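Local coordinates for hypothetical protein TTHA1785 (PDB 2EPG), which probably ligates RNA in a GTP- and manganese-dependent reaction, joining 3'-phosphate or 2',3'-cyclic phosphate ends to 5'-hydroxyl ends, as expected of an RtcB-type tRNA-splicing ligase, at residues D132-L137 against L217-V222; V243-G248 against H313-A318. All coordinates share one frame; numbering follows the deposited sequence.

Interaction 1 closes before interaction 2 opens along the chain, yet their centres lie only 8 Å apart. Strands 216-225 and 240-247 are antiparallel neighbours, joined where Glu218 O meets Leu244 N at 2.8 Å, so both contacts build on one apolar sheet face. Helix 127-137 covers it in interaction 1 and helix 288-321 in interaction 2. The helices also touch each other, Leu134 CD2 lying 3.5 Å from Ala318 CB, and the contacts interlock again where Leu217 CD1 packs 3.5 Å from Val315 CG2. The two strands also carry predicted GMP- and manganese-binding residues, so this shared core lies close to the predicted GMP and manganese sites.

Interaction 1 of 2, residues D132-L137 against L217-V222; sequences DALYRL and LEVQYV
Leu217 meets Leu134 where helix 127-137 lies against strand 216-225, a helix-on-sheet layer in the alpha/beta fold of RtcB-type ligases. All three residues that touch are buried, and the contact is wholly apolar. Leu217 offers its lateral methyl: CD2 stands 4.0 Å from Leu134 CD1. Its neighbours Ile311 and Val315 of helix 288-321 pack round the same side chain. Leu217 and Glu218 are both predicted to belong to the GMP site, although Leu217 faces the helix.

Glu218, by contrast, points away from the helix. Its OE2 accepts a bond from Gln220 NE2 at 2.9 Å, through the lone pair anti to the other carboxylate oxygen, while OE1 takes a weak bond from the backbone N of Gly388.

Val219 returns to the helix side and makes the tighter touch, with CG2 only 3.5 Å from Leu134 CD1. Leu134 is extended beyond its first torsion, with CD1 anti to CA (chi2 171°), and this brings CD1 up against both, Leu217 CD2 and Val219 CG2 lying on its strand side. A single methyl thus spans two strand residues that share one face of the sheet. Strand 474-486 continues the sheet on one side, its Leu482 and Ile483 bonding to the Val219 backbone.

At Gln220 the side chain swings back to the Glu218 side. OE1 is hydrogen-bonded to Thr242 OG1, so the amide is held at both ends. The carboxylate oxygen sits 19° out of the amide plane, and the N-H of Gln220 NE2 points at Glu218 OE2 at an angle of 150°.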
ATOM      1  N   ASP A 132     -24.867  -1.998   9.717  1.00 35.99           N
ATOM      2  CA  ASP A 132     -25.913  -1.984   8.695  1.00 36.85           C
ATOM      3  C   ASP A 132     -25.802  -0.774   7.776  1.00 35.95           C
ATOM      4  O   ASP A 132     -26.013  -0.883   6.568  1.00 36.04           O
ATOM      5  CB  ASP A 132     -27.302  -1.974   9.349  1.00 38.46           C
ATOM      6  CG  ASP A 132     -27.580  -3.230  10.140  1.00 38.71           C
ATOM      7  OD1 ASP A 132     -28.469  -3.176  11.010  1.00 43.80           O
ATOM      8  OD2 ASP A 132     -26.928  -4.268   9.889  1.00 39.23           O
ATOM      9  N   ALA A 133     -25.489   0.384   8.343  1.00 35.10           N
ATOM     10  CA  ALA A 133     -25.368   1.584   7.529  1.00 35.60           C
ATOM     11  C   ALA A 133     -24.145   1.483   6.610  1.00 36.32           C
ATOM     12  O   ALA A 133     -24.201   1.915   5.461  1.00 36.10           O
ATOM     13  CB  ALA A 133     -25.272   2.820   8.421  1.00 36.41           C
ATOM     14  N   LEU A 134     -23.053   0.898   7.106  1.00 34.81           N
ATOM     15  CA  LEU A 134     -21.837   0.758   6.306  1.00 34.87           C
ATOM     16  C   LEU A 134     -22.046  -0.210   5.134  1.00 37.42           C
ATOM     17  O   LEU A 134     -21.592   0.046   4.012  1.00 35.14           O
ATOM     18  CB  LEU A 134     -20.664   0.278   7.182  1.00 30.94           C
ATOM     19  CG  LEU A 134     -20.050   1.373   8.067  1.00 31.17           C
ATOM     20  CD1 LEU A 134     -19.056   0.775   9.046  1.00 31.49           C
ATOM     21  CD2 LEU A 134     -19.379   2.415   7.186  1.00 26.11           C
ATOM     22  N   TYR A 135     -22.729  -1.318   5.407  1.00 39.82           N
ATOM     23  CA  TYR A 135     -23.006  -2.321   4.386  1.00 43.89           C
ATOM     24  C   TYR A 135     -23.936  -1.762   3.307  1.00 44.60           C
ATOM     25  O   TYR A 135     -23.866  -2.154   2.150  1.00 44.52           O
ATOM     26  CB  TYR A 135     -23.663  -3.554   5.010  1.00 47.78           C
ATOM     27  CG  TYR A 135     -23.963  -4.600   3.974  1.00 52.79           C
ATOM     28  CD1 TYR A 135     -22.924  -5.281   3.335  1.00 55.46           C
ATOM     29  CD2 TYR A 135     -25.271  -4.847   3.558  1.00 54.37           C
ATOM     30  CE1 TYR A 135     -23.175  -6.177   2.298  1.00 57.46           C
ATOM     31  CE2 TYR A 135     -25.536  -5.745   2.511  1.00 57.47           C
ATOM     32  CZ  TYR A 135     -24.479  -6.401   1.889  1.00 58.13           C
ATOM     33  OH  TYR A 135     -24.716  -7.260   0.837  1.00 61.60           O
ATOM     34  N   ARG A 136     -24.798  -0.835   3.698  1.00 46.24           N
ATOM     35  CA  ARG A 136     -25.753  -0.233   2.783  1.00 48.39           C
ATOM     36  C   ARG A 136     -25.168   0.947   1.997  1.00 49.83           C
ATOM     37  O   ARG A 136     -25.409   1.077   0.798  1.00 50.79           O
ATOM     38  CB  ARG A 136     -26.975   0.236   3.574  1.00 50.04           C
ATOM     39  CG  ARG A 136     -28.171   0.629   2.735  1.00 53.43           C
ATOM     40  CD  ARG A 136     -29.272   1.199   3.618  1.00 57.38           C
ATOM     41  NE  ARG A 136     -28.925   2.521   4.141  1.00 61.24           N
ATOM     42  CZ  ARG A 136     -28.845   2.829   5.436  1.00 63.57           C
ATOM     43  NH1 ARG A 136     -28.522   4.068   5.800  1.00 64.30           N
ATOM     44  NH2 ARG A 136     -29.081   1.909   6.372  1.00 63.11           N
ATOM     45  N   LEU A 137     -24.402   1.803   2.671  1.00 49.59           N
ATOM     46  CA  LEU A 137     -23.813   2.971   2.020  1.00 49.87           C
ATOM     47  C   LEU A 137     -22.497   2.706   1.286  1.00 50.51           C
ATOM     48  O   LEU A 137     -22.028   3.556   0.526  1.00 50.35           O
ATOM     49  CB  LEU A 137     -23.634   4.100   3.038  1.00 48.80           C
ATOM     50  CG  LEU A 137     -24.953   4.473   3.716  1.00 48.33           C
ATOM     51  CD1 LEU A 137     -24.762   5.678   4.632  1.00 49.23           C
ATOM     52  CD2 LEU A 137     -25.994   4.780   2.640  1.00 48.49           C
ATOM     53  N   LEU A 217     -13.215  -3.125   4.831  1.00 34.11           N
ATOM     54  CA  LEU A 217     -13.235  -1.889   5.559  1.00 34.04           C
ATOM     55  C   LEU A 217     -13.545  -2.330   6.980  1.00 33.79           C
ATOM     56  O   LEU A 217     -14.354  -3.226   7.177  1.00 34.90           O
ATOM     57  CB  LEU A 217     -14.334  -1.013   4.979  1.00 34.71           C
ATOM     58  CG  LEU A 217     -15.013   0.123   5.728  1.00 37.39           C
ATOM     59  CD1 LEU A 217     -15.766   0.984   4.722  1.00 38.12           C
ATOM     60  CD2 LEU A 217     -15.966  -0.434   6.779  1.00 35.56           C
ATOM     61  N   GLU A 218     -12.865  -1.771   7.975  1.00 33.33           N
ATOM     62  CA  GLU A 218     -13.207  -2.140   9.333  1.00 33.23           C
ATOM     63  C   GLU A 218     -13.174  -0.985  10.318  1.00 33.57           C
ATOM     64  O   GLU A 218     -12.340  -0.074  10.224  1.00 33.35           O
ATOM     65  CB  GLU A 218     -12.374  -3.336   9.851  1.00 34.56           C
ATOM     66  CG  GLU A 218     -10.880  -3.288   9.711  1.00 39.11           C
ATOM     67  CD  GLU A 218     -10.200  -4.518  10.324  1.00 40.23           C
ATOM     68  OE1 GLU A 218     -10.626  -5.668  10.058  1.00 41.56           O
ATOM     69  OE2 GLU A 218      -9.228  -4.331  11.074  1.00 39.78           O
ATOM     70  N   VAL A 219     -14.159  -1.002  11.215  1.00 31.58           N
ATOM     71  CA  VAL A 219     -14.266  -0.012  12.275  1.00 31.68           C
ATOM     72  C   VAL A 219     -13.499  -0.688  13.407  1.00 31.29           C
ATOM     73  O   VAL A 219     -13.764  -1.851  13.724  1.00 32.15           O
ATOM     74  CB  VAL A 219     -15.715   0.205  12.719  1.00 31.18           C
ATOM     75  CG1 VAL A 219     -15.772   1.324  13.770  1.00 30.82           C
ATOM     76  CG2 VAL A 219     -16.578   0.544  11.516  1.00 30.29           C
ATOM     77  N   GLN A 220     -12.555   0.030  14.000  1.00 28.08           N
ATOM     78  CA  GLN A 220     -11.716  -0.539  15.045  1.00 28.09           C
ATOM     79  C   GLN A 220     -11.537   0.472  16.175  1.00 28.58           C
ATOM     80  O   GLN A 220     -12.070   1.597  16.141  1.00 27.26           O
ATOM     81  CB  GLN A 220     -10.310  -0.845  14.474  1.00 28.50           C
ATOM     82  CG  GLN A 220     -10.242  -1.145  12.973  1.00 28.83           C
ATOM     83  CD  GLN A 220      -8.908  -0.743  12.316  1.00 28.60           C
ATOM     84  OE1 GLN A 220      -8.560   0.447  12.241  1.00 27.60           O
ATOM     85  NE2 GLN A 220      -8.163  -1.734  11.844  1.00 26.08           N
ATOM     86  N   TYR A 221     -10.784   0.062  17.185  1.00 27.67           N
ATOM     87  CA  TYR A 221     -10.468   0.970  18.269  1.00 28.03           C
ATOM     88  C   TYR A 221      -8.991   0.766  18.590  1.00 27.54           C
ATOM     89  O   TYR A 221      -8.442  -0.314  18.384  1.00 27.43           O
ATOM     90  CB  TYR A 221     -11.363   0.740  19.504  1.00 25.51           C
ATOM     91  CG  TYR A 221     -11.199  -0.586  20.222  1.00 28.46           C
ATOM     92  CD1 TYR A 221     -11.951  -1.706  19.851  1.00 29.01           C
ATOM     93  CD2 TYR A 221     -10.313  -0.709  21.291  1.00 26.76           C
ATOM     94  CE1 TYR A 221     -11.824  -2.914  20.530  1.00 29.87           C
ATOM     95  CE2 TYR A 221     -10.177  -1.906  21.974  1.00 30.24           C
ATOM     96  CZ  TYR A 221     -10.934  -3.003  21.592  1.00 30.35           C
ATOM     97  OH  TYR A 221     -10.790  -4.185  22.271  1.00 32.67           O
ATOM     98  N   VAL A 222      -8.337   1.826  19.038  1.00 27.25           N
ATOM     99  CA  VAL A 222      -6.926   1.746  19.382  1.00 27.23           C
ATOM    100  C   VAL A 222      -6.870   1.009  20.724  1.00 28.36           C
ATOM    101  O   VAL A 222      -7.455   1.478  21.695  1.00 27.85           O
ATOM    102  CB  VAL A 222      -6.335   3.165  19.535  1.00 24.39           C
ATOM    103  CG1 VAL A 222      -4.888   3.091  19.959  1.00 22.44           C
ATOM    104  CG2 VAL A 222      -6.473   3.927  18.220  1.00 27.01           C
TER

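Interaction 2 of 2, residues V243-G248 against H313-A318; sequences VLIHTG and HFVREA
The guanidinium group of Arg316, next in the chain to the Val315 that meets Val243 and Ile245, is gripped by several groups: NH2 forms a salt bridge with Asp177 OD1, NH1 is hydrogen-bonded to Leu331 O, and Tyr174 adds a cation-pi contact. This buried charge is therefore well provided for, and it sits on a different side of the helix from the apolar contact.

Val315 and Val243 reach toward each other tip to tip, with Val315 CG1 4.0 Å from Val243 CG1. In both valines CG1 is anti to the backbone N (165° in Val315, -178° in Val243), which aims these two methyls at one another. The second branch of Val315, CG2, turns toward Ile245, whose CD1 lies at a looser 4.5 Å. Ile245 extends to this point with CD1 anti to CA, chi2 163°.

Helix 288-321 thus packs across strand 240-247 in the alpha/beta fold of the RtcB family, touching it with alternate residues of the strand. Between them, Leu244 faces the other side of the sheet, against Val111 and Leu113. His246, predicted to bind the second manganese ion, also lies on that side, its ring meeting Phe216, far from residues 313-318. Further along, Thr247 OG1 is bonded to Leu210 O, and Thr247 O accepts from Arg308 NH2 of the same helix. Within the helix, Ala318 N bonds to Phe314 O at 2.9 Å, and Glu317 N to His313 O at 3.1 Å.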
ATOM      1  N   VAL A 243     -11.253   3.758  11.443  1.00 26.11           N
ATOM      2  CA  VAL A 243     -11.812   3.010  10.338  1.00 27.34           C
ATOM      3  C   VAL A 243     -10.685   2.790   9.323  1.00 26.72           C
ATOM      4  O   VAL A 243     -10.089   3.743   8.831  1.00 25.27           O
ATOM      5  CB  VAL A 243     -12.981   3.782   9.687  1.00 29.09           C
ATOM      6  CG1 VAL A 243     -13.589   2.948   8.546  1.00 27.95           C
ATOM      7  CG2 VAL A 243     -14.042   4.119  10.753  1.00 26.10           C
ATOM      8  N   LEU A 244     -10.399   1.528   9.021  1.00 25.91           N
ATOM      9  CA  LEU A 244      -9.344   1.194   8.078  1.00 28.05           C
ATOM     10  C   LEU A 244      -9.956   0.664   6.782  1.00 27.78           C
ATOM     11  O   LEU A 244     -10.726  -0.293   6.799  1.00 27.16           O
ATOM     12  CB  LEU A 244      -8.386   0.162   8.697  1.00 24.99           C
ATOM     13  CG  LEU A 244      -7.103  -0.167   7.917  1.00 28.01           C
ATOM     14  CD1 LEU A 244      -5.970  -0.595   8.884  1.00 24.12           C
ATOM     15  CD2 LEU A 244      -7.397  -1.266   6.909  1.00 27.03           C
ATOM     16  N   ILE A 245      -9.602   1.308   5.670  1.00 27.62           N
ATOM     17  CA  ILE A 245     -10.098   0.954   4.334  1.00 28.07           C
ATOM     18  C   ILE A 245      -8.959   0.319   3.525  1.00 28.40           C
ATOM     19  O   ILE A 245      -7.913   0.933   3.313  1.00 27.57           O
ATOM     20  CB  ILE A 245     -10.586   2.215   3.586  1.00 28.36           C
ATOM     21  CG1 ILE A 245     -11.705   2.892   4.386  1.00 27.34           C
ATOM     22  CG2 ILE A 245     -11.066   1.842   2.188  1.00 30.19           C
ATOM     23  CD1 ILE A 245     -11.972   4.362   3.969  1.00 25.66           C
ATOM     24  N   HIS A 246      -9.183  -0.909   3.078  1.00 28.95           N
ATOM     25  CA  HIS A 246      -8.199  -1.672   2.326  1.00 28.93           C
ATOM     26  C   HIS A 246      -8.775  -2.037   0.972  1.00 30.43           C
ATOM     27  O   HIS A 246      -9.692  -2.865   0.887  1.00 29.26           O
ATOM     28  CB  HIS A 246      -7.860  -2.957   3.079  1.00 31.27           C
ATOM     29  CG  HIS A 246      -6.634  -3.654   2.574  1.00 38.20           C
ATOM     30  ND1 HIS A 246      -6.312  -3.725   1.235  1.00 42.04           N
ATOM     31  CD2 HIS A 246      -5.659  -4.326   3.229  1.00 38.32           C
ATOM     32  CE1 HIS A 246      -5.191  -4.408   1.089  1.00 41.55           C
ATOM     33  NE2 HIS A 246      -4.774  -4.783   2.283  1.00 39.78           N
ATOM     34  N   THR A 247      -8.254  -1.404  -0.075  1.00 29.05           N
ATOM     35  CA  THR A 247      -8.692  -1.666  -1.431  1.00 30.84           C
ATOM     36  C   THR A 247      -7.776  -0.950  -2.431  1.00 31.47           C
ATOM     37  O   THR A 247      -6.924  -0.125  -2.037  1.00 31.05           O
ATOM     38  CB  THR A 247     -10.162  -1.240  -1.652  1.00 31.73           C
ATOM     39  OG1 THR A 247     -10.577  -1.665  -2.954  1.00 34.17           O
ATOM     40  CG2 THR A 247     -10.316   0.283  -1.539  1.00 31.21           C
ATOM     41  N   GLY A 248      -7.946  -1.268  -3.716  1.00 30.04           N
ATOM     42  CA  GLY A 248      -7.091  -0.686  -4.736  1.00 28.29           C
ATOM     43  C   GLY A 248      -7.728  -0.137  -5.997  1.00 28.75           C
ATOM     44  O   GLY A 248      -8.767   0.529  -5.944  1.00 26.43           O
ATOM     45  N   HIS A 313     -15.784   8.951   2.058  1.00 27.28           N
ATOM     46  CA  HIS A 313     -16.930   9.864   2.055  1.00 28.36           C
ATOM     47  C   HIS A 313     -18.177   9.102   2.512  1.00 28.42           C
ATOM     48  O   HIS A 313     -18.941   9.595   3.343  1.00 27.72           O
ATOM     49  CB  HIS A 313     -17.158  10.454   0.648  1.00 29.21           C
ATOM     50  CG  HIS A 313     -18.315  11.404   0.572  1.00 31.43           C
ATOM     51  ND1 HIS A 313     -18.288  12.662   1.141  1.00 34.39           N
ATOM     52  CD2 HIS A 313     -19.546  11.269   0.021  1.00 31.31           C
ATOM     53  CE1 HIS A 313     -19.450  13.260   0.942  1.00 33.92           C
ATOM     54  NE2 HIS A 313     -20.231  12.436   0.266  1.00 34.43           N
ATOM     55  N   PHE A 314     -18.370   7.897   1.972  1.00 26.70           N
ATOM     56  CA  PHE A 314     -19.507   7.067   2.347  1.00 28.91           C
ATOM     57  C   PHE A 314     -19.422   6.628   3.803  1.00 28.45           C
ATOM     58  O   PHE A 314     -20.440   6.438   4.448  1.00 28.35           O
ATOM     59  CB  PHE A 314     -19.600   5.793   1.473  1.00 30.06           C
ATOM     60  CG  PHE A 314     -19.763   6.059  -0.002  1.00 31.03           C
ATOM     61  CD1 PHE A 314     -20.374   7.228  -0.462  1.00 31.75           C
ATOM     62  CD2 PHE A 314     -19.335   5.115  -0.937  1.00 31.82           C
ATOM     63  CE1 PHE A 314     -20.558   7.456  -1.836  1.00 31.22           C
ATOM     64  CE2 PHE A 314     -19.515   5.324  -2.311  1.00 32.05           C
ATOM     65  CZ  PHE A 314     -20.129   6.503  -2.762  1.00 33.25           C
ATOM     66  N   VAL A 315     -18.209   6.433   4.318  1.00 28.83           N
ATOM     67  CA  VAL A 315     -18.067   6.014   5.698  1.00 27.25           C
ATOM     68  C   VAL A 315     -18.591   7.143   6.578  1.00 28.95           C
ATOM     69  O   VAL A 315     -19.346   6.907   7.525  1.00 28.79           O
ATOM     70  CB  VAL A 315     -16.600   5.692   6.054  1.00 29.20           C
ATOM     71  CG1 VAL A 315     -16.419   5.627   7.576  1.00 25.08           C
ATOM     72  CG2 VAL A 315     -16.199   4.353   5.425  1.00 29.08           C
ATOM     73  N   ARG A 316     -18.202   8.372   6.265  1.00 28.90           N
ATOM     74  CA  ARG A 316     -18.689   9.494   7.036  1.00 30.51           C
ATOM     75  C   ARG A 316     -20.219   9.507   6.971  1.00 31.52           C
ATOM     76  O   ARG A 316     -20.869   9.721   7.991  1.00 31.35           O
ATOM     77  CB  ARG A 316     -18.104  10.803   6.497  1.00 30.16           C
ATOM     78  CG  ARG A 316     -16.619  10.962   6.832  1.00 31.10           C
ATOM     79  CD  ARG A 316     -15.936  12.064   6.049  1.00 32.14           C
ATOM     80  NE  ARG A 316     -14.547  12.243   6.486  1.00 29.96           N
ATOM     81  CZ  ARG A 316     -13.591  12.738   5.717  1.00 29.10           C
ATOM     82  NH1 ARG A 316     -12.355  12.871   6.184  1.00 29.39           N
ATOM     83  NH2 ARG A 316     -13.870  13.092   4.465  1.00 28.90           N
ATOM     84  N   GLU A 317     -20.790   9.243   5.792  1.00 31.56           N
ATOM     85  CA  GLU A 317     -22.248   9.240   5.639  1.00 32.74           C
ATOM     86  C   GLU A 317     -22.897   8.165   6.500  1.00 32.82           C
ATOM     87  O   GLU A 317     -23.999   8.348   7.012  1.00 32.41           O
ATOM     88  CB  GLU A 317     -22.653   9.031   4.178  1.00 34.06           C
ATOM     89  CG  GLU A 317     -22.165  10.127   3.237  1.00 41.20           C
ATOM     90  CD  GLU A 317     -22.667   9.944   1.807  1.00 43.75           C
ATOM     91  OE1 GLU A 317     -22.788   8.775   1.367  1.00 44.98           O
ATOM     92  OE2 GLU A 317     -22.923  10.966   1.128  1.00 44.40           O
ATOM     93  N   ALA A 318     -22.216   7.044   6.668  1.00 32.10           N
ATOM     94  CA  ALA A 318     -22.765   5.984   7.489  1.00 33.13           C
ATOM     95  C   ALA A 318     -22.769   6.375   8.969  1.00 34.82           C
ATOM     96  O   ALA A 318     -23.734   6.098   9.675  1.00 34.25           O
ATOM     97  CB  ALA A 318     -21.978   4.698   7.279  1.00 32.65           C
TER